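Local atomic coordinates of penicillin binding protein 2X (Streptococcus thermophilus, PDB entry 5U47), a protein that probably acts as a transpeptidase that cross-links peptidoglycan strands of the septal cell wall during division and is acylated by beta-lactam antibiotics. Residues V251-L259 and N428-K439; I382-G390 and G603-Q611. The protein carries 1 engineered substitution. One frame throughout, in Å; residues are numbered along the deposited sequence.

Interaction 1 (V251-L259 and N428-K439)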
# COMPACT_ATOMS: atom_id res chain seq x y z
N VAL A 251 7.00 -3.79 8.41
CA VAL A 251 5.87 -4.72 8.42
C VAL A 251 5.88 -5.54 9.69
O VAL A 251 6.96 -5.91 10.20
CB VAL A 251 5.96 -5.70 7.22
CG1 VAL A 251 4.85 -6.73 7.23
CG2 VAL A 251 5.93 -4.93 5.89
N ASN A 252 4.69 -5.82 10.20
CA ASN A 252 4.53 -6.70 11.36
C ASN A 252 4.79 -8.11 10.83
O ASN A 252 4.07 -8.62 9.97
CB ASN A 252 3.12 -6.58 11.95
CG ASN A 252 2.90 -7.47 13.16
OD1 ASN A 252 3.29 -8.64 13.17
ND2 ASN A 252 2.30 -6.91 14.19
N ALA A 253 5.83 -8.73 11.38
CA ALA A 253 6.28 -10.05 10.95
C ALA A 253 5.31 -11.17 11.18
O ALA A 253 5.40 -12.19 10.52
CB ALA A 253 7.59 -10.39 11.65
N LYS A 254 4.38 -10.99 12.10
CA LYS A 254 3.42 -12.02 12.44
C LYS A 254 2.06 -11.81 11.80
O LYS A 254 1.27 -12.75 11.77
CB LYS A 254 3.20 -12.07 13.96
CG LYS A 254 4.45 -12.40 14.77
CD LYS A 254 4.13 -12.32 16.25
CE LYS A 254 5.34 -12.56 17.13
NZ LYS A 254 5.80 -13.96 17.12
N THR A 255 1.78 -10.61 11.29
CA THR A 255 0.45 -10.31 10.72
C THR A 255 0.44 -9.81 9.29
O THR A 255 -0.62 -9.82 8.66
CB THR A 255 -0.30 -9.25 11.56
OG1 THR A 255 0.36 -7.99 11.43
CG2 THR A 255 -0.39 -9.65 13.04
N GLY A 256 1.59 -9.36 8.79
CA GLY A 256 1.64 -8.80 7.44
C GLY A 256 1.18 -7.34 7.34
O GLY A 256 1.16 -6.77 6.25
N GLU A 257 0.80 -6.74 8.46
CA GLU A 257 0.34 -5.34 8.47
C GLU A 257 1.47 -4.40 8.15
O GLU A 257 2.57 -4.54 8.71
CB GLU A 257 -0.19 -4.95 9.85
CG GLU A 257 -1.47 -5.62 10.31
CD GLU A 257 -1.67 -5.40 11.80
OE1 GLU A 257 -0.98 -6.11 12.60
OE2 GLU A 257 -2.46 -4.49 12.16
N ILE A 258 1.21 -3.43 7.27
CA ILE A 258 2.20 -2.40 6.92
C ILE A 258 2.09 -1.27 7.97
O ILE A 258 1.12 -0.52 7.98
CB ILE A 258 1.99 -1.89 5.49
CG1 ILE A 258 2.23 -3.06 4.51
CG2 ILE A 258 2.90 -0.72 5.19
CD1 ILE A 258 1.77 -2.80 3.09
N LEU A 259 3.11 -1.15 8.80
CA LEU A 259 3.14 -0.19 9.91
C LEU A 259 3.69 1.16 9.52
O LEU A 259 3.36 2.17 10.14
CB LEU A 259 3.91 -0.77 11.08
CG LEU A 259 3.37 -2.10 11.60
CD1 LEU A 259 4.22 -2.68 12.72
CD2 LEU A 259 1.95 -1.92 12.09
N ASN A 428 7.66 -15.68 9.46
CA ASN A 428 6.50 -16.33 10.08
C ASN A 428 6.48 -17.87 9.89
O ASN A 428 5.51 -18.43 9.36
CB ASN A 428 5.22 -15.68 9.48
CG ASN A 428 3.94 -16.21 10.10
OD1 ASN A 428 3.83 -16.29 11.31
ND2 ASN A 428 2.96 -16.56 9.26
N ASN A 429 7.57 -18.53 10.31
CA ASN A 429 7.67 -20.00 10.32
C ASN A 429 7.34 -20.71 9.00
O ASN A 429 6.78 -21.82 8.99
CB ASN A 429 6.79 -20.55 11.46
CG ASN A 429 7.22 -20.01 12.82
OD1 ASN A 429 6.43 -19.38 13.55
ND2 ASN A 429 8.48 -20.20 13.15
N GLY A 430 7.69 -20.08 7.89
CA GLY A 430 7.45 -20.63 6.57
C GLY A 430 6.11 -20.30 5.95
O GLY A 430 5.91 -20.56 4.78
N ILE A 431 5.22 -19.68 6.74
CA ILE A 431 3.82 -19.39 6.34
C ILE A 431 3.71 -17.98 5.78
O ILE A 431 3.80 -17.00 6.51
CB ILE A 431 2.88 -19.54 7.57
CG1 ILE A 431 3.05 -20.95 8.17
CG2 ILE A 431 1.42 -19.27 7.20
CD1 ILE A 431 2.45 -21.09 9.55
N MET A 432 3.45 -17.90 4.48
CA MET A 432 3.39 -16.63 3.78
C MET A 432 2.06 -15.94 4.06
O MET A 432 0.99 -16.59 4.09
CB MET A 432 3.59 -16.87 2.28
CG MET A 432 3.99 -15.63 1.52
SD MET A 432 4.72 -16.03 -0.10
CE MET A 432 3.20 -16.50 -0.88
N LEU A 433 2.15 -14.62 4.25
CA LEU A 433 1.02 -13.76 4.55
C LEU A 433 0.85 -12.71 3.48
O LEU A 433 1.82 -12.28 2.83
CB LEU A 433 1.26 -13.03 5.88
CG LEU A 433 1.54 -13.89 7.12
CD1 LEU A 433 1.82 -13.03 8.35
CD2 LEU A 433 0.39 -14.82 7.40
N GLU A 434 -0.40 -12.29 3.29
CA GLU A 434 -0.71 -11.21 2.36
C GLU A 434 -0.41 -9.87 3.07
O GLU A 434 -0.91 -9.64 4.17
CB GLU A 434 -2.19 -11.27 1.99
CG GLU A 434 -2.68 -10.20 1.03
CD GLU A 434 -2.27 -10.42 -0.42
OE1 GLU A 434 -1.35 -11.22 -0.74
OE2 GLU A 434 -2.88 -9.75 -1.27
N PRO A 435 0.41 -9.00 2.45
CA PRO A 435 0.62 -7.70 3.06
C PRO A 435 -0.72 -6.96 3.11
O PRO A 435 -1.52 -7.09 2.17
CB PRO A 435 1.61 -7.02 2.10
CG PRO A 435 2.31 -8.15 1.44
CD PRO A 435 1.24 -9.17 1.24
N GLN A 436 -0.95 -6.22 4.20
CA GLN A 436 -2.20 -5.48 4.43
C GLN A 436 -1.92 -4.06 4.83
O GLN A 436 -0.96 -3.79 5.60
CB GLN A 436 -3.01 -6.12 5.56
CG GLN A 436 -3.59 -7.48 5.23
CD GLN A 436 -4.34 -8.12 6.40
OE1 GLN A 436 -4.14 -7.75 7.57
NE2 GLN A 436 -5.19 -9.08 6.08
N PHE A 437 -2.78 -3.16 4.36
CA PHE A 437 -2.72 -1.75 4.68
C PHE A 437 -4.05 -1.22 5.24
O PHE A 437 -4.12 -0.05 5.65
CB PHE A 437 -2.22 -0.89 3.49
CG PHE A 437 -3.11 -0.95 2.27
CD1 PHE A 437 -4.22 -0.13 2.16
CD2 PHE A 437 -2.83 -1.83 1.23
CE1 PHE A 437 -5.04 -0.20 1.05
CE2 PHE A 437 -3.65 -1.90 0.11
CZ PHE A 437 -4.76 -1.08 0.02
N ILE A 438 -5.10 -2.07 5.26
CA ILE A 438 -6.41 -1.67 5.84
C ILE A 438 -6.64 -2.46 7.12
O ILE A 438 -6.64 -3.70 7.11
CB ILE A 438 -7.60 -1.99 4.93
CG1 ILE A 438 -7.42 -1.32 3.57
CG2 ILE A 438 -8.92 -1.53 5.58
CD1 ILE A 438 -8.40 -1.80 2.52
N LYS A 439 -6.88 -1.73 8.20
CA LYS A 439 -7.15 -2.33 9.50
C LYS A 439 -8.65 -2.47 9.73
O LYS A 439 -9.11 -3.45 10.27
CB LYS A 439 -6.59 -1.43 10.61
CG LYS A 439 -6.74 -1.94 12.05
CD LYS A 439 -5.77 -3.09 12.36
CE LYS A 439 -6.25 -4.46 11.89
NZ LYS A 439 -5.12 -5.37 11.48
O HOH W 1 1.55 -15.32 12.43
O HOH W 2 -1.93 -10.89 6.44
O HOH W 3 -3.15 -8.82 9.71
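K439 sets CG anti to its backbone N (chi1 -178°) and then bends at chi2, chi3 and chi4, which brings NZ to E257, whose carboxylate is carried out on an extended chain. K439 NZ thereby reaches E257 OE2 at 2.9 Å in a salt bridge, coming from above the carboxylate plane. R38 pairs with the same oxygen, so two positive charges would be expected to favour the ionised glutamate. The other oxygen, OE1, accepts from T255 OG1 through its anti lone pair, and that hydroxyl receives E257 N in an ST turn; together these bonds fix how the carboxylate is rotated.

The backbones join at a single bridge. Q436 N gives a hydrogen bond of 3.0 Å to G256 O, and I258 N donates to Q436 O at 2.8 Å. Glycine suits position 256 because its positive phi (81°) would press a CB against the preceding carbonyl. The CD1 methyl of L433 covers the K254-T255 peptide, 3.5 Å from K254 O, an apolar branch suited to this side of the turn, and CD1 of I258 comes within 4.3 Å of P435 CB. Water extends the pairing: one molecule links K254 O to N428 OD1, a second T255 O to E434 O, and a third T255 O to Q436 OE1, while Q436 NE2 is hydrogen-bonded to K453 O. An Asx turn at N252 shapes the hairpin, its OD1 taking K254 N in the carbonyl plane.

This hairpin connects strands 245-252 and 258-264 of the five-stranded antiparallel transpeptidase sheet. Against it runs the chain leaving helix 416-427, with P435 resting on that helix, L433 touching strand 456-458, and K439 near the start of strand 438-443.

Interaction 2 (I382-G390 and G603-Q611)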
# COMPACT_ATOMS: atom_id res chain seq x y z
N ILE A 382 3.39 -12.88 -9.90
CA ILE A 382 1.96 -12.78 -9.63
C ILE A 382 1.73 -11.57 -8.72
O ILE A 382 2.34 -11.49 -7.65
CB ILE A 382 1.41 -14.05 -8.94
CG1 ILE A 382 1.75 -15.30 -9.78
CG2 ILE A 382 -0.10 -13.95 -8.77
CD1 ILE A 382 1.27 -16.61 -9.17
N PRO A 383 0.84 -10.65 -9.13
CA PRO A 383 0.61 -9.49 -8.26
C PRO A 383 -0.01 -9.93 -6.94
O PRO A 383 -0.65 -11.00 -6.88
CB PRO A 383 -0.38 -8.63 -9.06
CG PRO A 383 -1.04 -9.57 -10.00
CD PRO A 383 -0.01 -10.62 -10.33
N THR A 384 0.21 -9.15 -5.89
CA THR A 384 -0.36 -9.46 -4.58
C THR A 384 -1.89 -9.24 -4.55
O THR A 384 -2.61 -9.94 -3.84
CB THR A 384 0.30 -8.63 -3.46
OG1 THR A 384 -0.09 -7.24 -3.55
CG2 THR A 384 1.83 -8.75 -3.50
N ARG A 385 -2.36 -8.30 -5.35
CA ARG A 385 -3.78 -7.90 -5.36
C ARG A 385 -4.19 -7.51 -3.94
O ARG A 385 -5.29 -7.82 -3.50
CB ARG A 385 -4.66 -9.02 -5.91
CG ARG A 385 -4.12 -9.60 -7.19
CD ARG A 385 -5.14 -10.48 -7.85
NE ARG A 385 -4.60 -11.10 -9.07
CZ ARG A 385 -4.19 -12.36 -9.20
NH1 ARG A 385 -4.27 -13.24 -8.20
NH2 ARG A 385 -3.74 -12.76 -10.38
N PHE A 386 -3.30 -6.79 -3.26
CA PHE A 386 -3.51 -6.44 -1.87
C PHE A 386 -4.49 -5.30 -1.60
O PHE A 386 -4.81 -5.06 -0.44
CB PHE A 386 -2.18 -6.28 -1.10
CG PHE A 386 -1.45 -4.98 -1.30
CD1 PHE A 386 -1.34 -4.37 -2.54
CD2 PHE A 386 -0.73 -4.43 -0.22
CE1 PHE A 386 -0.60 -3.22 -2.69
CE2 PHE A 386 -0.01 -3.26 -0.37
CZ PHE A 386 0.05 -2.66 -1.61
N GLY A 387 -4.96 -4.64 -2.65
CA GLY A 387 -5.98 -3.62 -2.52
C GLY A 387 -5.76 -2.37 -3.31
O GLY A 387 -6.69 -1.60 -3.49
N MET A 388 -4.55 -2.14 -3.79
CA MET A 388 -4.28 -0.93 -4.54
C MET A 388 -4.55 -1.12 -6.02
O MET A 388 -4.39 -2.24 -6.54
CB MET A 388 -2.81 -0.51 -4.40
CG MET A 388 -2.41 -0.08 -3.01
SD MET A 388 -3.17 1.48 -2.48
CE MET A 388 -2.28 1.76 -0.95
N VAL A 389 -4.98 -0.06 -6.70
CA VAL A 389 -5.16 -0.14 -8.15
C VAL A 389 -3.84 0.29 -8.80
O VAL A 389 -3.09 1.09 -8.23
CB VAL A 389 -6.34 0.71 -8.66
CG1 VAL A 389 -7.64 0.25 -8.00
CG2 VAL A 389 -6.10 2.19 -8.42
N GLY A 390 -3.58 -0.26 -9.99
CA GLY A 390 -2.33 -0.01 -10.74
C GLY A 390 -1.10 -0.78 -10.26
O GLY A 390 0.03 -0.33 -10.42
N GLY A 603 -8.44 -10.83 -11.29
CA GLY A 603 -7.50 -9.90 -10.66
C GLY A 603 -8.14 -8.70 -9.98
O GLY A 603 -8.02 -8.52 -8.76
N GLU A 604 -8.86 -7.89 -10.76
CA GLU A 604 -9.49 -6.69 -10.20
C GLU A 604 -10.56 -7.05 -9.16
O GLU A 604 -10.72 -6.32 -8.17
CB GLU A 604 -10.02 -5.74 -11.30
CG GLU A 604 -11.22 -6.19 -12.09
CD GLU A 604 -11.50 -5.26 -13.28
OE1 GLU A 604 -10.83 -5.41 -14.33
OE2 GLU A 604 -12.40 -4.41 -13.17
N THR A 605 -11.25 -8.17 -9.36
CA THR A 605 -12.25 -8.62 -8.41
C THR A 605 -11.60 -9.01 -7.08
O THR A 605 -12.11 -8.64 -6.02
CB THR A 605 -13.08 -9.79 -8.97
OG1 THR A 605 -13.75 -9.35 -10.16
CG2 THR A 605 -14.12 -10.29 -7.98
N ALA A 606 -10.49 -9.73 -7.13
CA ALA A 606 -9.77 -10.12 -5.90
C ALA A 606 -9.33 -8.88 -5.12
O ALA A 606 -9.46 -8.82 -3.89
CB ALA A 606 -8.59 -11.02 -6.22
N ASN A 607 -8.82 -7.89 -5.86
CA ASN A 607 -8.36 -6.62 -5.31
C ASN A 607 -9.50 -5.90 -4.57
O ASN A 607 -9.31 -5.39 -3.46
CB ASN A 607 -7.81 -5.75 -6.45
CG ASN A 607 -6.93 -4.63 -5.96
OD1 ASN A 607 -5.97 -4.86 -5.21
ND2 ASN A 607 -7.21 -3.43 -6.40
N THR A 608 -10.68 -5.85 -5.20
CA THR A 608 -11.90 -5.26 -4.63
C THR A 608 -12.34 -6.00 -3.37
O THR A 608 -12.67 -5.39 -2.38
CB THR A 608 -13.02 -5.25 -5.69
OG1 THR A 608 -12.62 -4.39 -6.75
CG2 THR A 608 -14.35 -4.76 -5.12
N LEU A 609 -12.32 -7.32 -3.42
CA LEU A 609 -12.70 -8.13 -2.27
C LEU A 609 -11.81 -7.85 -1.04
O LEU A 609 -12.32 -7.78 0.08
CB LEU A 609 -12.63 -9.62 -2.62
CG LEU A 609 -13.75 -10.10 -3.55
CD1 LEU A 609 -13.46 -11.51 -4.06
CD2 LEU A 609 -15.10 -10.03 -2.85
N ARG A 610 -10.50 -7.71 -1.26
CA ARG A 610 -9.58 -7.37 -0.15
C ARG A 610 -9.82 -5.97 0.42
O ARG A 610 -9.62 -5.75 1.61
CB ARG A 610 -8.11 -7.52 -0.54
CG ARG A 610 -7.72 -8.97 -0.73
CD ARG A 610 -6.22 -9.16 -0.64
NE ARG A 610 -5.94 -10.58 -0.69
CZ ARG A 610 -5.73 -11.29 -1.79
NH1 ARG A 610 -5.74 -10.74 -3.00
NH2 ARG A 610 -5.52 -12.60 -1.67
N GLN A 611 -10.25 -5.03 -0.41
CA GLN A 611 -10.62 -3.70 0.09
C GLN A 611 -11.77 -3.80 1.09
O GLN A 611 -11.90 -2.95 1.99
CB GLN A 611 -11.03 -2.79 -1.06
CG GLN A 611 -9.86 -2.50 -2.00
CD GLN A 611 -10.27 -1.80 -3.27
OE1 GLN A 611 -11.46 -1.62 -3.53
NE2 GLN A 611 -9.30 -1.41 -4.07
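The guanidinium of R610 has R385 O at its edge, near its plane, with NH1 donating a hydrogen bond of 3.0 Å to that oxygen from above the carbonyl plane. Its NH2 is paired with E455. The guanidinium of R385 carries P383 O over one face, 4.3 Å above the plane and offset toward the rim, while G603 CA approaches obliquely, 3.5 Å from NE. The arginine thus runs close by the helix backbone at G603; A606, a small residue, meets R385 CD with its methyl at 3.9 Å.

Two amides read the next peptides of the loop. Q611, its chain extended beyond CG, brings NE2 to G387 O at 2.7 Å, an almost straight bond (170°) whose acceptor lies in the amide plane. In the conformer described, a chi1 of -162° points the N607 amide at the loop: OD1 receives a weak hydrogen bond from G387 N at 2.8 Å, and ND2 gives another weak one to M388 O at 3.1 Å. Position 387 has a phi of 136°, a backbone shape that glycine adopts readily and that a side chain would obstruct.

The chemistry is thus one of side chains from a PASTA-domain helix gripping main-chain atoms of a transpeptidase-domain loop. Such bonds depend chiefly on the course of the loop backbone, consistent with a specific, polar junction between the two domains.

Overall arrangement
Interaction 1 is buried and belongs wholly to the transpeptidase domain, whereas interaction 2 is partly buried and joins that domain to the first PASTA domain. Their centres lie about 16 Å apart and they touch: the rings of F437 and F386 pack edge to face, and E434 forms a long, weak ion pair with R610. Helix 416-427 underlies both, receiving P435 from one and T384 and F386 from the other. Chemistry follows place. Within the domain, backbone bridging, ordered water, a salt bridge and a few apolar contacts join 251-259 to 428-439; between domains, the amides and an arginine of helix 602-611 bind the backbone of an irregular loop.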